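Local atomic coordinates of haloacid dehalogenase-like hydrolase (Salmonella enterica subsp. enterica serovar Typhi, PDB entry 4EZE), a protein that probably catalyses the magnesium-dependent hydrolysis of phosphoserine to serine and phosphate, the last step of serine biosynthesis. Residues I65-L70 / G305-L310. Residues are numbered along the deposited sequence; the frame is centred on the assembly and turned at random.
Sequences INTAYL and GFELLL
The hairpin turn between strands 56-62 and 67-75 of the N-terminal antiparallel sheet meets the 3-10 turn that follows strand 299-301 of the Rossmann-like HAD domain, with Ile65 packed on Glu307 and Leu310. Ile65 is buried and carries the apolar part of the contact. Its CG1 sits between backbone N and carbonyl carbon (chi1 56°), and with chi2 extended Ile65 CD1 reaches Leu310 CD2 at 3.9 Å. Both Ile65 CD1 and Ile65 CG2 lie 3.7 Å from Glu307 O, an oxygen already used by Leu310 N within the turn. The Ile65 and Glu307 side chains cross at about a right angle, CB to CB 3.9 Å. A branched apolar residue suits this place, since Ile187 of helix 184-193 also packs on it. Asn66 and Thr67 form a G1 beta bulge opposite Ala62, where the hairpin enters its strand. Threonine suits the bulge because its short side chain links both ways: Thr67 OG1 donates to Ile65 O (2.8 Å), from above the carbonyl plane, and accepts from a water that also donates to Glu307 OE2 (2.7 Å). Glutamate combines apolar methylenes, CB on Ile65 and CG near Thr67 OG1, with a carboxylate that, the chain bent at chi2 (-80°), accepts from Gly305 N at Glu307 OE2 (3.0 Å), syn but tilted out of the carboxylate plane.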
loop_
_atom_site.group_PDB
_atom_site.type_symbol
_atom_site.label_atom_id
_atom_site.label_comp_id
_atom_site.label_asym_id
_atom_site.label_seq_id
_atom_site.Cartn_x
_atom_site.Cartn_y
_atom_site.Cartn_z
ATOM N N ILE A 65 14.281 -10.144 7.541
ATOM C CA ILE A 65 12.947 -10.479 7.030
ATOM C C ILE A 65 12.910 -11.893 6.519
ATOM O O ILE A 65 12.008 -12.277 5.784
ATOM C CB ILE A 65 12.511 -9.561 5.891
ATOM C CG1 ILE A 65 13.544 -9.597 4.765
ATOM C CG2 ILE A 65 12.359 -8.134 6.396
ATOM C CD1 ILE A 65 13.095 -8.843 3.522
ATOM N N ASN A 66 13.907 -12.662 6.917
ATOM C CA ASN A 66 14.005 -14.061 6.518
ATOM C C ASN A 66 13.734 -14.303 5.050
ATOM O O ASN A 66 12.908 -15.140 4.697
ATOM C CB ASN A 66 13.041 -14.910 7.319
ATOM C CG ASN A 66 13.212 -16.364 7.021
ATOM O OD1 ASN A 66 14.223 -16.770 6.450
ATOM N ND2 ASN A 66 12.229 -17.165 7.395
ATOM N N THR A 67 14.444 -13.585 4.194
ATOM C CA THR A 67 14.169 -13.637 2.772
ATOM C C THR A 67 15.464 -13.752 2.010
ATOM O O THR A 67 16.287 -12.843 2.044
ATOM C CB THR A 67 13.469 -12.343 2.313
ATOM O OG1 THR A 67 12.229 -12.205 3.003
ATOM C CG2 THR A 67 13.192 -12.377 0.831
ATOM N N ALA A 68 15.649 -14.869 1.321
ATOM C CA ALA A 68 16.769 -15.001 0.407
ATOM C C ALA A 68 16.358 -14.373 -0.922
ATOM O O ALA A 68 15.273 -14.649 -1.416
ATOM C CB ALA A 68 17.119 -16.463 0.225
ATOM N N TYR A 69 17.205 -13.519 -1.486
ATOM C CA TYR A 69 16.910 -12.891 -2.770
ATOM C C TYR A 69 18.081 -12.906 -3.747
ATOM O O TYR A 69 19.211 -13.226 -3.387
ATOM C CB TYR A 69 16.490 -11.445 -2.563
ATOM C CG TYR A 69 17.555 -10.651 -1.878
ATOM C CD1 TYR A 69 17.781 -10.818 -0.518
ATOM C CD2 TYR A 69 18.343 -9.746 -2.582
ATOM C CE1 TYR A 69 18.755 -10.095 0.132
ATOM C CE2 TYR A 69 19.328 -9.014 -1.942
ATOM C CZ TYR A 69 19.536 -9.204 -0.582
ATOM O OH TYR A 69 20.514 -8.508 0.088
ATOM N N LEU A 70 17.795 -12.530 -4.989
ATOM C CA LEU A 70 18.806 -12.421 -6.031
ATOM C C LEU A 70 19.018 -10.950 -6.348
ATOM O O LEU A 70 18.069 -10.229 -6.611
ATOM C CB LEU A 70 18.371 -13.154 -7.301
ATOM C CG LEU A 70 19.423 -13.177 -8.416
ATOM C CD1 LEU A 70 20.615 -14.062 -8.060
ATOM C CD2 LEU A 70 18.779 -13.649 -9.699
ATOM N N GLY A 305 4.720 -10.449 1.117
ATOM C CA GLY A 305 4.073 -9.512 2.032
ATOM C C GLY A 305 4.880 -8.244 2.150
ATOM O O GLY A 305 5.828 -8.034 1.398
ATOM N N PHE A 306 4.506 -7.404 3.097
ATOM C CA PHE A 306 5.143 -6.114 3.283
ATOM C C PHE A 306 6.570 -6.242 3.865
ATOM O O PHE A 306 7.293 -5.242 4.001
ATOM C CB PHE A 306 4.289 -5.252 4.205
ATOM C CG PHE A 306 3.155 -4.560 3.515
ATOM C CD1 PHE A 306 3.387 -3.502 2.662
ATOM C CD2 PHE A 306 1.857 -4.950 3.741
ATOM C CE1 PHE A 306 2.334 -2.859 2.024
ATOM C CE2 PHE A 306 0.794 -4.298 3.138
ATOM C CZ PHE A 306 1.031 -3.241 2.274
ATOM N N GLU A 307 6.991 -7.449 4.217
ATOM C CA GLU A 307 8.396 -7.605 4.614
ATOM C C GLU A 307 9.265 -7.025 3.503
ATOM O O GLU A 307 10.322 -6.439 3.778
ATOM C CB GLU A 307 8.753 -9.059 4.931
ATOM C CG GLU A 307 8.801 -9.993 3.717
ATOM C CD GLU A 307 7.423 -10.459 3.286
ATOM O OE1 GLU A 307 6.440 -9.942 3.862
ATOM O OE2 GLU A 307 7.323 -11.346 2.387
ATOM N N LEU A 308 8.799 -7.139 2.255
ATOM C CA LEU A 308 9.579 -6.674 1.085
ATOM C C LEU A 308 9.879 -5.167 1.060
ATOM O O LEU A 308 10.772 -4.738 0.349
ATOM C CB LEU A 308 8.916 -7.068 -0.245
ATOM C CG LEU A 308 8.677 -8.533 -0.639
ATOM C CD1 LEU A 308 8.481 -8.640 -2.142
ATOM C CD2 LEU A 308 9.831 -9.423 -0.221
ATOM N N LEU A 309 9.148 -4.351 1.820
ATOM C CA LEU A 309 9.518 -2.933 1.881
ATOM C C LEU A 309 10.981 -2.759 2.339
ATOM O O LEU A 309 11.613 -1.722 2.116
ATOM C CB LEU A 309 8.594 -2.165 2.809
ATOM C CG LEU A 309 7.132 -2.083 2.392
ATOM C CD1 LEU A 309 6.375 -1.381 3.496
ATOM C CD2 LEU A 309 7.018 -1.278 1.118
ATOM N N LEU A 310 11.545 -3.767 2.982
ATOM C CA LEU A 310 12.968 -3.654 3.295
ATOM C C LEU A 310 13.794 -3.148 2.110
ATOM O O LEU A 310 14.646 -2.269 2.277
ATOM C CB LEU A 310 13.534 -4.987 3.755
ATOM C CG LEU A 310 14.918 -4.786 4.379
ATOM C CD1 LEU A 310 14.767 -3.999 5.663
ATOM C CD2 LEU A 310 15.577 -6.118 4.645
HETATM O O HOH W 1 9.555 -12.770 1.942
#